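Local coordinates for protein Methylcobalamin\: coenzyme M methyltransferase (Methanosarcina mazei, PDB 4AY7) that transfers a methyl group from a methylated corrinoid to coenzyme M, a zinc-dependent step of methanogenesis, at residues Val31-Leu44 against Asp319-Leu333. Sequence-based numbering, arbitrary orientation.
Sequences VPVCSVTQTGIVEL and DVLAPGCGIAPMTPL. With MG (magnesium ion), chain D; ZN (zinc ion), chain C.
Gln-38 and Ile-327 join through a pair of hydrogen bonds: Ile-327 N gives its hydrogen to Gln-38 O at 3.0 Å, and Gln-38 NE2 returns one to Ile-327 O at 2.9 Å, on a lone pair in the carbonyl plane. A bend at chi2 (81°) folds the glutamine back so that NE2 also meets Gly-40 O, with both acceptors in the plane of the amide, while OE1 takes the N-H of Gly-40 from above its carbonyl plane. Three bonds thus fix the rotation of the amide, and an alanine here would probably leave Gly-40 N and Ile-327 O without these mates and free the loop 38-40 to shift. Next to it, Thr-37 OG1 donates to Cys-325 O at 2.8 Å, well above the carbonyl plane; chi1 of 53° sets this hydroxyl between the backbone N and carbonyl carbon, where a water bridges it to Pro-323 O. Cys-325 in turn binds zinc through SG at 2.5 Å, with His-246 and Cys-248 as the other protein ligands.

Farther along, Ile-41 lays CG2 against Ile-327 CG2 at 3.5 Å. Val-42 N, in the first turn of its helix, bonds to Pro-329 O, and Glu-43 stretches out to receive Leu-333 N on OE1 at 2.8 Å, from above the carboxylate plane, at the start of helix 333-346. At the other end, Leu-321 pairs its N with Pro-32 O and its O with Cys-34 N, a single beta bridge at the outer side of strand 320-323. The whole illustrates how a TIM barrel of the URO-D family builds its site on loops following the strands: one segment carries a zinc ligand, the other Gln-38, which binds coenzyme M.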
loop_
_atom_site.group_PDB
_atom_site.type_symbol
_atom_site.label_atom_id
_atom_site.label_comp_id
_atom_site.label_asym_id
_atom_site.label_seq_id
_atom_site.Cartn_x
_atom_site.Cartn_y
_atom_site.Cartn_z
ATOM N N VAL A 31 3.360 -10.298 -17.269
ATOM C CA VAL A 31 3.389 -9.466 -16.057
ATOM C C VAL A 31 1.966 -8.880 -15.817
ATOM O O VAL A 31 1.377 -8.307 -16.750
ATOM C CB VAL A 31 4.415 -8.339 -16.234
ATOM C CG1 VAL A 31 4.335 -7.308 -15.112
ATOM C CG2 VAL A 31 5.846 -8.932 -16.435
ATOM N N PRO A 32 1.371 -9.105 -14.624
ATOM C CA PRO A 32 0.072 -8.451 -14.296
ATOM C C PRO A 32 0.271 -6.983 -14.175
ATOM O O PRO A 32 1.387 -6.529 -13.823
ATOM C CB PRO A 32 -0.270 -8.989 -12.923
ATOM C CG PRO A 32 0.992 -9.433 -12.376
ATOM C CD PRO A 32 1.933 -9.788 -13.458
ATOM N N VAL A 33 -0.793 -6.233 -14.474
ATOM C CA VAL A 33 -0.769 -4.778 -14.358
ATOM C C VAL A 33 -1.851 -4.385 -13.405
ATOM O O VAL A 33 -3.021 -4.681 -13.628
ATOM C CB VAL A 33 -0.872 -4.045 -15.687
ATOM C CG1 VAL A 33 -2.093 -4.511 -16.506
ATOM C CG2 VAL A 33 -0.793 -2.542 -15.486
ATOM N N CYS A 34 -1.426 -3.770 -12.325
ATOM C CA CYS A 34 -2.408 -3.316 -11.307
ATOM C C CYS A 34 -1.787 -2.306 -10.399
ATOM O O CYS A 34 -0.661 -1.883 -10.652
ATOM C CB CYS A 34 -2.935 -4.482 -10.517
ATOM S SG CYS A 34 -1.734 -5.177 -9.438
ATOM N N SER A 35 -2.541 -1.858 -9.381
ATOM C CA SER A 35 -1.983 -0.975 -8.345
ATOM C C SER A 35 -2.119 -1.599 -6.997
ATOM O O SER A 35 -3.181 -2.172 -6.677
ATOM C CB SER A 35 -2.690 0.385 -8.405
ATOM O OG SER A 35 -2.004 1.277 -7.543
ATOM N N VAL A 36 -1.059 -1.515 -6.206
ATOM C CA VAL A 36 -1.043 -1.967 -4.853
ATOM C C VAL A 36 -1.149 -0.729 -3.963
ATOM O O VAL A 36 -1.286 -0.848 -2.768
ATOM C CB VAL A 36 0.177 -2.861 -4.488
ATOM C CG1 VAL A 36 0.216 -4.094 -5.384
ATOM C CG2 VAL A 36 1.510 -2.110 -4.660
ATOM N N THR A 37 -1.148 0.454 -4.557
ATOM C CA THR A 37 -1.207 1.679 -3.806
ATOM C C THR A 37 -2.597 2.303 -4.128
ATOM O O THR A 37 -3.320 1.785 -4.962
ATOM C CB THR A 37 -0.075 2.602 -4.278
ATOM O OG1 THR A 37 -0.156 2.726 -5.706
ATOM C CG2 THR A 37 1.317 1.972 -3.912
ATOM N N GLN A 38 -2.947 3.422 -3.540
ATOM C CA GLN A 38 -4.348 3.864 -3.605
ATOM C C GLN A 38 -4.786 4.209 -5.064
ATOM O O GLN A 38 -4.003 4.777 -5.856
ATOM C CB GLN A 38 -4.600 5.018 -2.592
ATOM C CG GLN A 38 -4.468 6.434 -3.116
ATOM C CD GLN A 38 -5.723 6.914 -3.850
ATOM O OE1 GLN A 38 -6.827 6.498 -3.478
ATOM N NE2 GLN A 38 -5.558 7.695 -4.950
ATOM N N THR A 39 -6.010 3.824 -5.400
ATOM C CA THR A 39 -6.536 3.964 -6.768
ATOM C C THR A 39 -7.712 4.970 -6.961
ATOM O O THR A 39 -8.336 5.040 -8.021
ATOM C CB THR A 39 -7.023 2.571 -7.194
ATOM O OG1 THR A 39 -8.010 2.100 -6.260
ATOM C CG2 THR A 39 -5.823 1.577 -7.225
ATOM N N GLY A 40 -8.052 5.719 -5.932
ATOM C CA GLY A 40 -9.156 6.696 -6.033
ATOM C C GLY A 40 -8.777 7.914 -6.865
ATOM O O GLY A 40 -7.793 8.586 -6.546
ATOM N N ILE A 41 -9.573 8.203 -7.913
ATOM C CA ILE A 41 -9.289 9.346 -8.822
ATOM C C ILE A 41 -10.564 10.132 -8.993
ATOM O O ILE A 41 -11.655 9.549 -9.032
ATOM C CB ILE A 41 -8.588 8.925 -10.140
ATOM C CG1 ILE A 41 -9.503 8.086 -11.026
ATOM C CG2 ILE A 41 -7.330 8.109 -9.848
ATOM C CD1 ILE A 41 -8.969 7.791 -12.418
ATOM N N VAL A 42 -10.416 11.445 -8.997
ATOM C CA VAL A 42 -11.547 12.361 -9.047
ATOM C C VAL A 42 -12.423 12.095 -10.253
ATOM O O VAL A 42 -13.621 12.215 -10.133
ATOM C CB VAL A 42 -11.093 13.840 -8.993
ATOM C CG1 VAL A 42 -12.270 14.816 -9.129
ATOM C CG2 VAL A 42 -10.307 14.104 -7.708
ATOM N N GLU A 43 -11.846 11.787 -11.413
ATOM C CA GLU A 43 -12.639 11.502 -12.640
ATOM C C GLU A 43 -13.670 10.396 -12.344
ATOM O O GLU A 43 -14.853 10.510 -12.733
ATOM C CB GLU A 43 -11.774 11.143 -13.840
ATOM C CG GLU A 43 -12.585 10.757 -15.107
ATOM C CD GLU A 43 -11.786 10.694 -16.436
ATOM O OE1 GLU A 43 -10.546 10.989 -16.501
ATOM O OE2 GLU A 43 -12.456 10.356 -17.461
ATOM N N LEU A 44 -13.252 9.370 -11.623
ATOM C CA LEU A 44 -14.110 8.207 -11.336
ATOM C C LEU A 44 -15.057 8.544 -10.166
ATOM O O LEU A 44 -16.255 8.179 -10.197
ATOM C CB LEU A 44 -13.290 6.935 -11.086
ATOM C CG LEU A 44 -12.643 6.413 -12.380
ATOM C CD1 LEU A 44 -11.900 5.125 -12.120
ATOM C CD2 LEU A 44 -13.675 6.285 -13.530
ATOM N N ASP A 319 8.133 -7.219 -11.844
ATOM C CA ASP A 319 7.329 -8.383 -11.653
ATOM C C ASP A 319 5.850 -8.146 -11.754
ATOM O O ASP A 319 5.082 -9.033 -12.152
ATOM C CB ASP A 319 7.727 -9.044 -10.355
ATOM C CG ASP A 319 9.193 -9.411 -10.340
ATOM O OD1 ASP A 319 9.535 -10.297 -11.136
ATOM O OD2 ASP A 319 10.031 -8.786 -9.660
ATOM N N VAL A 320 5.436 -6.990 -11.292
ATOM C CA VAL A 320 4.064 -6.501 -11.341
ATOM C C VAL A 320 4.118 -5.028 -11.778
ATOM O O VAL A 320 4.770 -4.199 -11.102
ATOM C CB VAL A 320 3.326 -6.578 -10.001
ATOM C CG1 VAL A 320 1.985 -5.819 -10.099
ATOM C CG2 VAL A 320 3.120 -8.063 -9.540
ATOM N N LEU A 321 3.549 -4.742 -12.933
ATOM C CA LEU A 321 3.614 -3.358 -13.474
ATOM C C LEU A 321 2.576 -2.533 -12.733
ATOM O O LEU A 321 1.379 -2.922 -12.646
ATOM C CB LEU A 321 3.334 -3.323 -14.939
ATOM C CG LEU A 321 3.272 -1.982 -15.676
ATOM C CD1 LEU A 321 4.620 -1.311 -15.508
ATOM C CD2 LEU A 321 2.818 -2.032 -17.141
ATOM N N ALA A 322 3.021 -1.402 -12.197
ATOM C CA ALA A 322 2.136 -0.589 -11.317
ATOM C C ALA A 322 2.656 0.830 -11.169
ATOM O O ALA A 322 3.816 1.075 -11.424
ATOM C CB ALA A 322 2.008 -1.259 -9.927
ATOM N N PRO A 323 1.793 1.771 -10.643
ATOM C CA PRO A 323 2.261 3.093 -10.268
ATOM C C PRO A 323 3.355 2.967 -9.185
ATOM O O PRO A 323 3.294 2.081 -8.330
ATOM C CB PRO A 323 1.000 3.764 -9.721
ATOM C CG PRO A 323 -0.127 3.024 -10.399
ATOM C CD PRO A 323 0.339 1.619 -10.456
ATOM N N GLY A 324 4.273 3.907 -9.145
ATOM C CA GLY A 324 5.260 3.915 -8.123
ATOM C C GLY A 324 4.742 4.282 -6.733
ATOM O O GLY A 324 5.297 3.873 -5.761
ATOM N N CYS A 325 3.708 5.098 -6.640
ATOM C CA CYS A 325 3.177 5.549 -5.359
ATOM C C CYS A 325 1.660 5.567 -5.532
ATOM O O CYS A 325 1.156 5.097 -6.550
ATOM C CB CYS A 325 3.746 6.924 -4.955
ATOM S SG CYS A 325 3.410 7.186 -3.201
ATOM N N GLY A 326 0.917 6.040 -4.537
ATOM C CA GLY A 326 -0.538 6.197 -4.748
ATOM C C GLY A 326 -0.790 7.052 -6.009
ATOM O O GLY A 326 -0.013 7.965 -6.356
ATOM N N ILE A 327 -1.861 6.734 -6.719
ATOM C CA ILE A 327 -2.243 7.505 -7.893
ATOM C C ILE A 327 -2.670 8.880 -7.428
ATOM O O ILE A 327 -3.469 9.022 -6.436
ATOM C CB ILE A 327 -3.383 6.771 -8.610
ATOM C CG1 ILE A 327 -2.917 5.342 -8.977
ATOM C CG2 ILE A 327 -3.844 7.548 -9.860
ATOM C CD1 ILE A 327 -3.883 4.528 -9.872
ATOM N N ALA A 328 -2.154 9.924 -8.046
ATOM C CA ALA A 328 -2.641 11.267 -7.686
ATOM C C ALA A 328 -4.166 11.360 -8.028
ATOM O O ALA A 328 -4.618 10.853 -9.076
ATOM C CB ALA A 328 -1.869 12.365 -8.425
ATOM N N PRO A 329 -4.933 11.989 -7.149
ATOM C CA PRO A 329 -6.368 12.049 -7.359
ATOM C C PRO A 329 -6.784 12.724 -8.674
ATOM O O PRO A 329 -7.806 12.337 -9.245
ATOM C CB PRO A 329 -6.862 12.828 -6.160
ATOM C CG PRO A 329 -5.871 12.550 -5.076
ATOM C CD PRO A 329 -4.550 12.320 -5.753
ATOM N N MET A 330 -6.029 13.694 -9.170
ATOM C CA MET A 330 -6.374 14.327 -10.444
ATOM C C MET A 330 -5.835 13.620 -11.679
ATOM O O MET A 330 -5.950 14.156 -12.797
ATOM C CB MET A 330 -5.944 15.795 -10.468
ATOM C CG MET A 330 -6.737 16.619 -9.484
ATOM S SD MET A 330 -8.516 16.719 -9.858
ATOM C CE MET A 330 -8.711 17.649 -11.375
ATOM N N THR A 331 -5.316 12.396 -11.519
ATOM C CA THR A 331 -4.928 11.603 -12.661
ATOM C C THR A 331 -6.115 11.279 -13.618
ATOM O O THR A 331 -7.120 10.695 -13.196
ATOM C CB THR A 331 -4.262 10.306 -12.188
ATOM O OG1 THR A 331 -3.145 10.672 -11.374
ATOM C CG2 THR A 331 -3.774 9.474 -13.353
ATOM N N PRO A 332 -5.992 11.644 -14.870
ATOM C CA PRO A 332 -7.048 11.218 -15.818
ATOM C C PRO A 332 -7.146 9.726 -15.992
ATOM O O PRO A 332 -6.098 8.998 -15.988
ATOM C CB PRO A 332 -6.691 11.893 -17.112
ATOM C CG PRO A 332 -5.628 12.900 -16.797
ATOM C CD PRO A 332 -4.983 12.504 -15.501
ATOM N N LEU A 333 -8.374 9.244 -16.136
ATOM C CA LEU A 333 -8.636 7.839 -16.435
ATOM C C LEU A 333 -7.758 7.302 -17.605
ATOM O O LEU A 333 -7.197 6.183 -17.522
ATOM C CB LEU A 333 -10.122 7.619 -16.727
ATOM C CG LEU A 333 -10.575 6.195 -17.073
ATOM C CD1 LEU A 333 -10.238 5.324 -15.883
ATOM C CD2 LEU A 333 -12.079 6.114 -17.378
HETATM MG MG MG D . 10.466 -11.747 -12.487
HETATM ZN ZN ZN C . 5.170 6.126 -1.724
HETATM O O HOH W 1 0.978 0.692 -7.125
HETATM O O HOH W 2 -8.827 12.272 -11.783
HETATM O O HOH W 3 8.754 -12.327 -13.407
HETATM O O HOH W 4 11.407 -10.574 -13.931
#